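Local structure of methylglyoxal reductase (NADPH-dependent) (6KWS) at residues Q27-V32 / S52-E57; V68-G73 / Y112-N117; A128-A133 / A141-K146; K146-I151 / S167-E172. The protein probably reduces methylglyoxal, using NADPH as the electron donor. The protein carries 1 engineered substitution. All coordinates share one frame; numbering follows the deposited sequence.

Contact 1 of 4, residues Q27-V32 / S52-E57; sequences QVIGTV and SYEIVE
V32 and Y53 meet through branches set over their own backbones. Y53 CG stands between its backbone N and carbonyl carbon (chi1 72°). V32 CG2 takes the corresponding place on its residue, with CG1 beside the N (chi1 -69°). V32 CG2 therefore lies 3.5 Å from Y53 CD1. The two side chains run at about a right angle, and the methyl approaches the ring obliquely. I55 is on this same face. G30, the bridge partner of Y53, adds no side chain there.

The other face carries I29, T31, S52 and E54. I29 and E54 lie side by side and point the same way, with I29 CG2 4.0 Å from E54 CG. Further along, T31 CB touches V56 CG2 at 4.1 Å.

A parallel ladder holds the backbones. S52 N, E54 N and V56 N donate to V28 O, G30 O and V32 O. In return, G30 N and V32 N donate to S52 O and E54 O. The strand axes come within 4.4 Å and diverge by 31°, which reflects sheet twist. Two polar ends are held from outside: Y53 OH bonds to D39, and E54 OE1 bonds to H72.

The pair closes the beta-alpha-beta unit of strand 27-32, helix 35-44 and strand 51-55 in the Rossmann-type domain. V32 leads directly into R33, an NADPH-binding residue. Helix 35-44 packs on V32, Y53 and I55. Strand 27-32 lies between strand 3-7 and strand 51-55, which forms one edge of the main sheet.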
loop_
_atom_site.group_PDB
_atom_site.type_symbol
_atom_site.label_atom_id
_atom_site.label_comp_id
_atom_site.label_asym_id
_atom_site.label_seq_id
_atom_site.Cartn_x
_atom_site.Cartn_y
_atom_site.Cartn_z
ATOM N N GLN A 27 -4.522 -20.102 7.707
ATOM C CA GLN A 27 -4.213 -20.783 6.461
ATOM C C GLN A 27 -4.325 -19.753 5.344
ATOM O O GLN A 27 -5.376 -19.125 5.168
ATOM C CB GLN A 27 -5.126 -21.991 6.236
ATOM C CG GLN A 27 -4.664 -23.219 7.029
ATOM C CD GLN A 27 -5.076 -24.533 6.390
ATOM O OE1 GLN A 27 -6.117 -25.113 6.737
ATOM N NE2 GLN A 27 -4.260 -25.013 5.445
ATOM N N VAL A 28 -3.229 -19.546 4.625
ATOM C CA VAL A 28 -3.140 -18.493 3.626
ATOM C C VAL A 28 -3.154 -19.116 2.240
ATOM O O VAL A 28 -2.420 -20.072 1.966
ATOM C CB VAL A 28 -1.886 -17.633 3.832
ATOM C CG1 VAL A 28 -1.904 -16.439 2.887
ATOM C CG2 VAL A 28 -1.833 -17.184 5.274
ATOM N N ILE A 29 -3.998 -18.577 1.378
ATOM C CA ILE A 29 -3.990 -18.893 -0.037
ATOM C C ILE A 29 -3.659 -17.602 -0.760
ATOM O O ILE A 29 -4.478 -16.674 -0.808
ATOM C CB ILE A 29 -5.329 -19.458 -0.520
ATOM C CG1 ILE A 29 -5.725 -20.674 0.309
ATOM C CG2 ILE A 29 -5.252 -19.782 -2.011
ATOM C CD1 ILE A 29 -7.185 -21.022 0.155
ATOM N N GLY A 30 -2.470 -17.525 -1.312
ATOM C CA GLY A 30 -2.090 -16.351 -2.051
ATOM C C GLY A 30 -2.405 -16.543 -3.514
ATOM O O GLY A 30 -2.363 -17.648 -4.031
ATOM N N THR A 31 -2.745 -15.456 -4.183
ATOM C CA THR A 31 -2.848 -15.520 -5.625
ATOM C C THR A 31 -1.628 -14.834 -6.206
ATOM O O THR A 31 -1.147 -13.824 -5.672
ATOM C CB THR A 31 -4.133 -14.871 -6.158
ATOM O OG1 THR A 31 -4.012 -13.441 -6.139
ATOM C CG2 THR A 31 -5.358 -15.319 -5.353
ATOM N N VAL A 32 -1.114 -15.416 -7.283
ATOM C CA VAL A 32 0.088 -14.945 -7.944
ATOM C C VAL A 32 -0.167 -15.065 -9.429
ATOM O O VAL A 32 -1.102 -15.741 -9.859
ATOM C CB VAL A 32 1.335 -15.755 -7.539
ATOM C CG1 VAL A 32 1.692 -15.470 -6.099
ATOM C CG2 VAL A 32 1.088 -17.243 -7.754
ATOM N N SER A 52 -0.170 -21.755 0.616
ATOM C CA SER A 52 -0.363 -22.313 -0.716
ATOM C C SER A 52 -0.828 -21.184 -1.621
ATOM O O SER A 52 -1.205 -20.103 -1.152
ATOM C CB SER A 52 -1.377 -23.451 -0.708
ATOM O OG SER A 52 -2.633 -22.976 -0.242
ATOM N N TYR A 53 -0.823 -21.453 -2.926
ATOM C CA TYR A 53 -1.128 -20.408 -3.891
ATOM C C TYR A 53 -1.992 -20.923 -5.036
ATOM O O TYR A 53 -1.996 -22.115 -5.358
ATOM C CB TYR A 53 0.162 -19.788 -4.449
ATOM C CG TYR A 53 0.942 -20.672 -5.408
ATOM C CD1 TYR A 53 0.722 -20.606 -6.781
ATOM C CD2 TYR A 53 1.908 -21.554 -4.943
ATOM C CE1 TYR A 53 1.433 -21.397 -7.668
ATOM C CE2 TYR A 53 2.633 -22.353 -5.827
ATOM C CZ TYR A 53 2.389 -22.268 -7.195
ATOM O OH TYR A 53 3.103 -23.051 -8.097
ATOM N N GLU A 54 -2.715 -19.995 -5.657
ATOM C CA GLU A 54 -3.434 -20.232 -6.898
ATOM C C GLU A 54 -3.039 -19.157 -7.899
ATOM O O GLU A 54 -2.636 -18.055 -7.522
ATOM C CB GLU A 54 -4.953 -20.236 -6.677
ATOM C CG GLU A 54 -5.429 -21.283 -5.684
ATOM C CD GLU A 54 -5.426 -22.713 -6.284
ATOM O OE1 GLU A 54 -5.976 -23.628 -5.639
ATOM O OE2 GLU A 54 -4.877 -22.921 -7.392
ATOM N N ILE A 55 -3.152 -19.471 -9.183
ATOM C CA ILE A 55 -2.699 -18.565 -10.235
ATOM C C ILE A 55 -3.866 -17.764 -10.789
ATOM O O ILE A 55 -4.878 -18.337 -11.212
ATOM C CB ILE A 55 -1.992 -19.324 -11.364
ATOM C CG1 ILE A 55 -0.743 -19.986 -10.799
ATOM C CG2 ILE A 55 -1.653 -18.359 -12.480
ATOM C CD1 ILE A 55 0.095 -20.604 -11.818
ATOM N N VAL A 56 -3.711 -16.437 -10.804
ATOM C CA VAL A 56 -4.639 -15.508 -11.436
ATOM C C VAL A 56 -3.825 -14.529 -12.269
ATOM O O VAL A 56 -3.252 -13.572 -11.728
ATOM C CB VAL A 56 -5.492 -14.759 -10.396
ATOM C CG1 VAL A 56 -6.371 -13.712 -11.076
ATOM C CG2 VAL A 56 -6.321 -15.729 -9.570
ATOM N N GLU A 57 -3.785 -14.747 -13.593
ATOM C CA GLU A 57 -2.806 -14.069 -14.449
ATOM C C GLU A 57 -3.126 -12.590 -14.645
ATOM O O GLU A 57 -2.212 -11.757 -14.610
ATOM C CB GLU A 57 -2.697 -14.790 -15.792
ATOM C CG GLU A 57 -2.872 -16.296 -15.638
ATOM C CD GLU A 57 -2.532 -17.108 -16.893
ATOM O OE1 GLU A 57 -1.533 -16.784 -17.582
ATOM O OE2 GLU A 57 -3.255 -18.094 -17.171
#

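Contact 2 of 4, residues V68-G73 / Y112-N117; sequences VLQKHG and YNFGNN
F114, L69 and Q70 lose the most surface here. They join the end of helix 66-71 to the end of helix 92-114. F114 points toward the other helix and meets both partners. Its CB lies 4.1 Å from L69 CB. The L69 branch CD2 reaches G115 CA at 4.0 Å, at the inverse gamma turn that follows the helix.

Q70 runs alongside F114, pointing the same way. Its CG packs 3.9 Å from F114 CB. The chain is extended beyond CG, which carries the amide over the ring. NE2 sits above one ring face, offset toward the rim, while N113 CB takes the opposite face. Amide and ring planes are 74° apart, so the amide stands steeply over the ring and is not stacked flat on it. L69 also packs on A110, I111 and I118, which ties this part of the helix end into the interior.

The joint is apolar where L69 meets F114, and polar groups join at Q70 and at G73 and N117. G73 O and N117 OD1 are both acceptors and do not bond. A nitrogen over the ring face would suit an N-H directed at the pi cloud. At 2.80 Å, however, the two ends of the amide are hard to tell apart, so that reading stays tentative.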
loop_
_atom_site.group_PDB
_atom_site.type_symbol
_atom_site.label_atom_id
_atom_site.label_comp_id
_atom_site.label_asym_id
_atom_site.label_seq_id
_atom_site.Cartn_x
_atom_site.Cartn_y
_atom_site.Cartn_z
ATOM N N VAL A 68 -10.762 -19.699 -8.192
ATOM C CA VAL A 68 -10.164 -19.790 -6.866
ATOM C C VAL A 68 -11.231 -19.649 -5.776
ATOM O O VAL A 68 -11.165 -20.324 -4.740
ATOM C CB VAL A 68 -9.037 -18.753 -6.718
ATOM C CG1 VAL A 68 -9.543 -17.383 -7.102
ATOM C CG2 VAL A 68 -8.489 -18.753 -5.298
ATOM N N LEU A 69 -12.241 -18.803 -5.995
ATOM C CA LEU A 69 -13.316 -18.691 -5.009
ATOM C C LEU A 69 -14.135 -19.975 -4.904
ATOM O O LEU A 69 -14.536 -20.372 -3.801
ATOM C CB LEU A 69 -14.228 -17.514 -5.341
ATOM C CG LEU A 69 -13.689 -16.223 -4.733
ATOM C CD1 LEU A 69 -14.429 -15.010 -5.279
ATOM C CD2 LEU A 69 -13.730 -16.289 -3.193
ATOM N N GLN A 70 -14.397 -20.639 -6.033
ATOM C CA GLN A 70 -15.182 -21.869 -5.988
ATOM C C GLN A 70 -14.393 -23.017 -5.366
ATOM O O GLN A 70 -14.921 -23.753 -4.524
ATOM C CB GLN A 70 -15.653 -22.241 -7.388
ATOM C CG GLN A 70 -16.721 -21.330 -7.952
ATOM C CD GLN A 70 -16.652 -21.275 -9.456
ATOM O OE1 GLN A 70 -15.978 -22.094 -10.079
ATOM N NE2 GLN A 70 -17.302 -20.273 -10.047
ATOM N N LYS A 71 -13.131 -23.188 -5.754
ATOM C CA LYS A 71 -12.331 -24.273 -5.197
ATOM C C LYS A 71 -12.091 -24.142 -3.700
ATOM O O LYS A 71 -11.790 -25.149 -3.050
ATOM C CB LYS A 71 -10.986 -24.335 -5.883
ATOM C CG LYS A 71 -11.023 -24.984 -7.195
ATOM C CD LYS A 71 -9.626 -25.017 -7.762
ATOM C CE LYS A 71 -9.713 -25.141 -9.258
ATOM N NZ LYS A 71 -11.100 -25.501 -9.709
ATOM N N HIS A 72 -12.166 -22.933 -3.139
ATOM C CA HIS A 72 -11.833 -22.759 -1.727
ATOM C C HIS A 72 -12.980 -22.118 -0.957
ATOM O O HIS A 72 -12.838 -21.025 -0.392
ATOM C CB HIS A 72 -10.559 -21.927 -1.570
ATOM C CG HIS A 72 -9.344 -22.590 -2.127
ATOM N ND1 HIS A 72 -8.558 -23.447 -1.387
ATOM C CD2 HIS A 72 -8.790 -22.540 -3.362
ATOM C CE1 HIS A 72 -7.565 -23.887 -2.140
ATOM N NE2 HIS A 72 -7.686 -23.356 -3.345
ATOM N N GLY A 73 -14.116 -22.813 -0.904
ATOM C CA GLY A 73 -15.297 -22.290 -0.243
ATOM C C GLY A 73 -15.172 -22.140 1.256
ATOM O O GLY A 73 -16.112 -21.638 1.884
ATOM N N TYR A 112 -19.080 -11.627 -4.906
ATOM C CA TYR A 112 -20.530 -11.617 -4.767
ATOM C C TYR A 112 -21.140 -12.945 -5.216
ATOM O O TYR A 112 -21.912 -13.564 -4.476
ATOM C CB TYR A 112 -21.105 -10.458 -5.566
ATOM C CG TYR A 112 -22.547 -10.164 -5.263
ATOM C CD1 TYR A 112 -23.501 -10.169 -6.278
ATOM C CD2 TYR A 112 -22.955 -9.867 -3.972
ATOM C CE1 TYR A 112 -24.819 -9.888 -6.016
ATOM C CE2 TYR A 112 -24.277 -9.582 -3.696
ATOM C CZ TYR A 112 -25.204 -9.596 -4.726
ATOM O OH TYR A 112 -26.525 -9.316 -4.472
ATOM N N ASN A 113 -20.790 -13.407 -6.420
ATOM C CA ASN A 113 -21.372 -14.644 -6.935
ATOM C C ASN A 113 -20.875 -15.860 -6.155
ATOM O O ASN A 113 -21.673 -16.634 -5.611
ATOM C CB ASN A 113 -21.062 -14.795 -8.428
ATOM C CG ASN A 113 -21.558 -13.613 -9.253
ATOM O OD1 ASN A 113 -22.481 -12.915 -8.858
ATOM N ND2 ASN A 113 -20.928 -13.379 -10.400
ATOM N N PHE A 114 -19.556 -16.035 -6.060
ATOM C CA PHE A 114 -18.998 -17.296 -5.589
ATOM C C PHE A 114 -18.293 -17.200 -4.236
ATOM O O PHE A 114 -17.757 -18.210 -3.758
ATOM C CB PHE A 114 -18.056 -17.863 -6.652
ATOM C CG PHE A 114 -18.526 -17.624 -8.056
ATOM C CD1 PHE A 114 -19.410 -18.502 -8.670
ATOM C CD2 PHE A 114 -18.074 -16.531 -8.780
ATOM C CE1 PHE A 114 -19.848 -18.286 -9.989
ATOM C CE2 PHE A 114 -18.511 -16.301 -10.096
ATOM C CZ PHE A 114 -19.396 -17.185 -10.700
ATOM N N GLY A 115 -18.293 -16.038 -3.592
ATOM C CA GLY A 115 -17.613 -15.934 -2.319
ATOM C C GLY A 115 -18.555 -16.274 -1.195
ATOM O O GLY A 115 -18.820 -15.438 -0.324
ATOM N N ASN A 116 -19.068 -17.507 -1.212
ATOM C CA ASN A 116 -20.194 -17.866 -0.355
ATOM C C ASN A 116 -19.877 -17.624 1.113
ATOM O O ASN A 116 -20.652 -16.981 1.830
ATOM C CB ASN A 116 -20.584 -19.321 -0.601
ATOM C CG ASN A 116 -21.577 -19.461 -1.736
ATOM O OD1 ASN A 116 -21.200 -19.667 -2.895
ATOM N ND2 ASN A 116 -22.863 -19.335 -1.412
ATOM N N ASN A 117 -18.730 -18.101 1.569
ATOM C CA ASN A 117 -18.364 -17.967 2.966
ATOM C C ASN A 117 -17.544 -16.727 3.267
ATOM O O ASN A 117 -17.165 -16.532 4.428
ATOM C CB ASN A 117 -17.595 -19.195 3.423
ATOM C CG ASN A 117 -18.499 -20.348 3.709
ATOM O OD1 ASN A 117 -18.866 -21.096 2.803
ATOM N ND2 ASN A 117 -18.893 -20.494 4.979
#

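Contact 3 of 4, residues A128-A133 / A141-K146; sequences AAISTA and AIITEK
I130 and I143 supply the main apolar contact, with I130 CG2 3.6 Å from I143 CG2. Both methyls are anti to their own backbone N. The two side chains cross at a slant. The other branch of I143 ends in CD1, which lies 3.8 Å from S131 CB. Beyond this pair, I130 CD1 reaches E145 CA at 4.4 Å.

I130 CG2 also faces a polar atom, T144 O. This is packing of a methyl against a carbonyl.

The hydrogen bonds lie within the second segment or lead out of the contact. T144 OG1 accepts from K146 N at 3.3 Å, forming an ST turn. S131 OG bonds to R165 of helix 160-181. E145 OE1 bonds to S312. R260 also takes part, since its NH1 bonds to E145 O and the side chain of I130 packs on R260.

The buried isoleucine pair thus pins the short strand 142-143 onto the loop that leaves strand 120-124. Strand 142-143 itself pairs with strand 306-307 in a small parallel sheet. The arrangement belongs to the loop region beyond the central, mostly parallel sheet of an extended short-chain dehydrogenase/reductase fold.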
loop_
_atom_site.group_PDB
_atom_site.type_symbol
_atom_site.label_atom_id
_atom_site.label_comp_id
_atom_site.label_asym_id
_atom_site.label_seq_id
_atom_site.Cartn_x
_atom_site.Cartn_y
_atom_site.Cartn_z
ATOM N N ALA A 128 -4.092 8.875 -1.519
ATOM C CA ALA A 128 -4.471 9.628 -2.701
ATOM C C ALA A 128 -5.975 9.637 -2.932
ATOM O O ALA A 128 -6.471 10.526 -3.625
ATOM C CB ALA A 128 -3.768 9.063 -3.935
ATOM N N ALA A 129 -6.713 8.658 -2.410
ATOM C CA ALA A 129 -8.164 8.718 -2.524
ATOM C C ALA A 129 -8.785 9.591 -1.447
ATOM O O ALA A 129 -9.981 9.903 -1.524
ATOM C CB ALA A 129 -8.772 7.315 -2.468
ATOM N N ILE A 130 -8.003 10.008 -0.458
ATOM C CA ILE A 130 -8.507 10.840 0.620
ATOM C C ILE A 130 -8.270 12.327 0.361
ATOM O O ILE A 130 -9.138 13.151 0.649
ATOM C CB ILE A 130 -7.879 10.403 1.956
ATOM C CG1 ILE A 130 -8.294 8.967 2.294
ATOM C CG2 ILE A 130 -8.323 11.344 3.029
ATOM C CD1 ILE A 130 -7.989 8.546 3.735
ATOM N N SER A 131 -7.116 12.712 -0.186
ATOM C CA SER A 131 -6.691 14.105 -0.124
ATOM C C SER A 131 -6.746 14.772 -1.499
ATOM O O SER A 131 -6.102 14.318 -2.453
ATOM C CB SER A 131 -5.294 14.216 0.483
ATOM O OG SER A 131 -4.322 13.666 -0.366
ATOM N N THR A 132 -7.510 15.860 -1.577
ATOM C CA THR A 132 -7.486 16.746 -2.735
ATOM C C THR A 132 -6.194 17.565 -2.721
ATOM O O THR A 132 -5.794 18.084 -1.671
ATOM C CB THR A 132 -8.718 17.661 -2.689
ATOM O OG1 THR A 132 -9.899 16.867 -2.506
ATOM C CG2 THR A 132 -8.851 18.444 -3.948
ATOM N N ALA A 133 -5.533 17.675 -3.880
ATOM C CA ALA A 133 -4.247 18.368 -3.934
ATOM C C ALA A 133 -4.308 19.746 -3.278
ATOM O O ALA A 133 -3.415 20.116 -2.507
ATOM C CB ALA A 133 -3.763 18.488 -5.379
ATOM N N ALA A 141 -5.465 23.273 6.736
ATOM C CA ALA A 141 -6.427 22.204 6.543
ATOM C C ALA A 141 -6.185 21.028 7.502
ATOM O O ALA A 141 -5.048 20.721 7.880
ATOM C CB ALA A 141 -6.373 21.724 5.093
ATOM N N ILE A 142 -7.285 20.374 7.901
ATOM C CA ILE A 142 -7.262 19.071 8.565
ATOM C C ILE A 142 -7.845 18.023 7.623
ATOM O O ILE A 142 -8.890 18.256 7.005
ATOM C CB ILE A 142 -8.063 19.081 9.869
ATOM C CG1 ILE A 142 -7.463 20.057 10.868
ATOM C CG2 ILE A 142 -8.061 17.700 10.458
ATOM C CD1 ILE A 142 -8.223 20.091 12.171
ATOM N N ILE A 143 -7.184 16.866 7.516
ATOM C CA ILE A 143 -7.627 15.795 6.625
ATOM C C ILE A 143 -7.840 14.513 7.419
ATOM O O ILE A 143 -6.932 14.061 8.131
ATOM C CB ILE A 143 -6.635 15.546 5.489
ATOM C CG1 ILE A 143 -6.460 16.812 4.657
ATOM C CG2 ILE A 143 -7.132 14.395 4.640
ATOM C CD1 ILE A 143 -5.561 16.623 3.435
ATOM N N THR A 144 -9.029 13.912 7.259
ATOM C CA THR A 144 -9.499 12.746 8.013
ATOM C C THR A 144 -10.016 11.675 7.055
ATOM O O THR A 144 -10.070 11.864 5.837
ATOM C CB THR A 144 -10.623 13.114 8.994
ATOM O OG1 THR A 144 -11.817 13.403 8.247
ATOM C CG2 THR A 144 -10.223 14.327 9.862
ATOM N N GLU A 145 -10.446 10.552 7.630
ATOM C CA GLU A 145 -10.963 9.441 6.841
ATOM C C GLU A 145 -12.219 9.811 6.043
ATOM O O GLU A 145 -12.567 9.101 5.089
ATOM C CB GLU A 145 -11.251 8.258 7.765
ATOM C CG GLU A 145 -10.052 7.766 8.574
ATOM C CD GLU A 145 -9.829 8.506 9.905
ATOM O OE1 GLU A 145 -8.946 8.063 10.693
ATOM O OE2 GLU A 145 -10.524 9.521 10.163
ATOM N N LYS A 146 -12.907 10.901 6.400
ATOM C CA LYS A 146 -14.102 11.280 5.657
ATOM C C LYS A 146 -13.797 12.070 4.404
ATOM O O LYS A 146 -14.646 12.121 3.513
ATOM C CB LYS A 146 -15.040 12.102 6.533
ATOM C CG LYS A 146 -15.066 11.618 7.947
ATOM C CD LYS A 146 -16.454 11.383 8.447
ATOM C CE LYS A 146 -16.396 11.064 9.924
ATOM N NZ LYS A 146 -17.728 10.826 10.525
#

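Contact 4 of 4, residues K146-I151 / S167-E172; sequences KDWNEI and SKKFAE
K169 directly follows K168 of the Y164-x-x-x-K168 motif on helix 160-181, and it binds the loop 146-151. K168 is an NADPH-binding residue, and in relatives the tyrosine and lysine of this motif are catalytic. K169 points toward the loop. Its CG is anti to the backbone N (chi1 174°), and bends at chi2 and chi4 bring NZ to two carbonyls. NZ donates to N149 O at 2.7 Å and to I151 O at 2.9 Å. The first bond lies in the carbonyl plane, and the second is tilted 17° from its own. K169 is buried, and the two carbonyls would offset part of its charge; E150 OE2 is near but not in contact. The turn that presents them is an Asx turn, in which N149 OD1 accepts from I151 N at 3.1 Å. N149 ND2 bonds to A128 O.

W148 packs beside this grip. Its CE3 is 4.0 Å from K169 CG, and the two side chains cross at about a right angle. K169 O sits at the edge of the indole, near its plane. W148 CH2 also meets E172 CD at 3.8 Å, with ring and carboxylate planes 36° apart. E172 OE1 has its own salt bridge to R260 and a bond to W176 NE1.

The contact fastens the loop 146-151 to the helix that carries the Y-x-x-x-K motif, a helix characteristic of short-chain dehydrogenase/reductase folds.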
loop_
_atom_site.group_PDB
_atom_site.type_symbol
_atom_site.label_atom_id
_atom_site.label_comp_id
_atom_site.label_asym_id
_atom_site.label_seq_id
_atom_site.Cartn_x
_atom_site.Cartn_y
_atom_site.Cartn_z
ATOM N N LYS A 146 -12.907 10.901 6.400
ATOM C CA LYS A 146 -14.102 11.280 5.657
ATOM C C LYS A 146 -13.797 12.070 4.404
ATOM O O LYS A 146 -14.646 12.121 3.513
ATOM C CB LYS A 146 -15.040 12.102 6.533
ATOM C CG LYS A 146 -15.066 11.618 7.947
ATOM C CD LYS A 146 -16.454 11.383 8.447
ATOM C CE LYS A 146 -16.396 11.064 9.924
ATOM N NZ LYS A 146 -17.728 10.826 10.525
ATOM N N ASP A 147 -12.623 12.690 4.317
ATOM C CA ASP A 147 -12.258 13.468 3.141
ATOM C C ASP A 147 -12.046 12.569 1.926
ATOM O O ASP A 147 -11.495 11.471 2.029
ATOM C CB ASP A 147 -10.994 14.279 3.423
ATOM C CG ASP A 147 -11.255 15.471 4.337
ATOM O OD1 ASP A 147 -11.221 15.315 5.588
ATOM O OD2 ASP A 147 -11.523 16.562 3.789
ATOM N N TRP A 148 -12.487 13.041 0.766
ATOM C CA TRP A 148 -12.283 12.347 -0.496
ATOM C C TRP A 148 -11.497 13.236 -1.446
ATOM O O TRP A 148 -11.675 14.456 -1.457
ATOM C CB TRP A 148 -13.617 11.956 -1.144
ATOM C CG TRP A 148 -14.135 10.671 -0.645
ATOM C CD1 TRP A 148 -14.871 10.459 0.486
ATOM C CD2 TRP A 148 -13.929 9.389 -1.240
ATOM N NE1 TRP A 148 -15.144 9.115 0.628
ATOM C CE2 TRP A 148 -14.582 8.436 -0.422
ATOM C CE3 TRP A 148 -13.256 8.951 -2.387
ATOM C CZ2 TRP A 148 -14.585 7.071 -0.717
ATOM C CZ3 TRP A 148 -13.264 7.590 -2.683
ATOM C CH2 TRP A 148 -13.926 6.669 -1.850
ATOM N N ASN A 149 -10.612 12.622 -2.233
ATOM C CA ASN A 149 -9.954 13.355 -3.306
ATOM C C ASN A 149 -11.036 13.838 -4.267
ATOM O O ASN A 149 -11.734 13.025 -4.895
ATOM C CB ASN A 149 -8.893 12.491 -4.007
ATOM C CG ASN A 149 -8.086 13.261 -5.067
ATOM O OD1 ASN A 149 -8.403 14.403 -5.419
ATOM N ND2 ASN A 149 -7.046 12.618 -5.597
ATOM N N GLU A 150 -11.213 15.153 -4.378
ATOM C CA GLU A 150 -12.327 15.616 -5.195
ATOM C C GLU A 150 -11.945 15.815 -6.656
ATOM O O GLU A 150 -12.705 16.442 -7.399
ATOM C CB GLU A 150 -12.947 16.896 -4.587
ATOM C CG GLU A 150 -13.740 16.593 -3.293
ATOM C CD GLU A 150 -15.034 15.783 -3.525
ATOM O OE1 GLU A 150 -16.110 16.385 -3.825
ATOM O OE2 GLU A 150 -14.947 14.531 -3.453
ATOM N N ILE A 151 -10.838 15.220 -7.109
ATOM C CA ILE A 151 -10.432 15.390 -8.498
ATOM C C ILE A 151 -11.505 14.817 -9.417
ATOM O O ILE A 151 -12.102 13.774 -9.137
ATOM C CB ILE A 151 -9.053 14.746 -8.745
ATOM C CG1 ILE A 151 -8.612 14.963 -10.207
ATOM C CG2 ILE A 151 -9.077 13.266 -8.401
ATOM C CD1 ILE A 151 -7.137 14.571 -10.512
ATOM N N SER A 167 -6.936 7.401 -10.336
ATOM C CA SER A 167 -7.297 5.991 -10.419
ATOM C C SER A 167 -7.473 5.386 -9.040
ATOM O O SER A 167 -8.323 4.508 -8.842
ATOM C CB SER A 167 -6.237 5.224 -11.184
ATOM O OG SER A 167 -5.030 5.298 -10.462
ATOM N N LYS A 168 -6.680 5.835 -8.068
ATOM C CA LYS A 168 -6.877 5.332 -6.716
ATOM C C LYS A 168 -8.243 5.749 -6.183
ATOM O O LYS A 168 -8.986 4.917 -5.644
ATOM C CB LYS A 168 -5.735 5.793 -5.810
ATOM C CG LYS A 168 -4.387 5.123 -6.161
ATOM C CD LYS A 168 -4.450 3.641 -5.878
ATOM C CE LYS A 168 -3.160 2.920 -6.241
ATOM N NZ LYS A 168 -3.125 1.552 -5.611
ATOM N N LYS A 169 -8.623 7.012 -6.400
ATOM C CA LYS A 169 -9.917 7.504 -5.939
ATOM C C LYS A 169 -11.076 6.821 -6.668
ATOM O O LYS A 169 -12.062 6.428 -6.038
ATOM C CB LYS A 169 -9.978 9.027 -6.106
ATOM C CG LYS A 169 -11.326 9.693 -5.792
ATOM C CD LYS A 169 -12.197 9.784 -7.058
ATOM C CE LYS A 169 -13.451 10.619 -6.838
ATOM N NZ LYS A 169 -13.151 12.069 -6.990
ATOM N N PHE A 170 -10.994 6.669 -7.987
ATOM C CA PHE A 170 -12.141 6.069 -8.663
ATOM C C PHE A 170 -12.234 4.577 -8.391
ATOM O O PHE A 170 -13.340 4.055 -8.242
ATOM C CB PHE A 170 -12.110 6.385 -10.165
ATOM C CG PHE A 170 -12.407 7.827 -10.449
ATOM C CD1 PHE A 170 -13.685 8.343 -10.200
ATOM C CD2 PHE A 170 -11.403 8.692 -10.873
ATOM C CE1 PHE A 170 -13.979 9.687 -10.410
ATOM C CE2 PHE A 170 -11.679 10.051 -11.088
ATOM C CZ PHE A 170 -12.978 10.550 -10.852
ATOM N N ALA A 171 -11.092 3.890 -8.250
ATOM C CA ALA A 171 -11.106 2.483 -7.837
ATOM C C ALA A 171 -11.809 2.301 -6.499
ATOM O O ALA A 171 -12.621 1.386 -6.336
ATOM C CB ALA A 171 -9.686 1.925 -7.757
ATOM N N GLU A 172 -11.511 3.169 -5.522
ATOM C CA GLU A 172 -12.160 3.030 -4.221
ATOM C C GLU A 172 -13.617 3.478 -4.279
ATOM O O GLU A 172 -14.483 2.880 -3.622
ATOM C CB GLU A 172 -11.407 3.817 -3.146
ATOM C CG GLU A 172 -11.579 3.199 -1.742
ATOM C CD GLU A 172 -11.332 4.180 -0.595
ATOM O OE1 GLU A 172 -12.105 4.153 0.388
ATOM O OE2 GLU A 172 -10.365 4.974 -0.663
#

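How the contacts relate
Along the chain the four contacts come in series; none nests in or crosses another. Contact 1 closes the loop through helix 35-44 at the edge of the main sheet. Contact 2 follows, closing a longer excursion through strand 75-80 and most of helix 92-114. Strand 51-55 leads on to helix 66-71, and the two contacts meet where E54 bonds to H72 and packs on V68. After strand 120-124, contact 3 closes a short loop through helix 133-136. Contact 4 starts at the shared K146 and closes the path to helix 160-181. Contacts 3 and 4 are joined by A129 O with N149 N and T132 OG1 with E150 N. Centres of contacts 1 and 3 are about 33 Å apart.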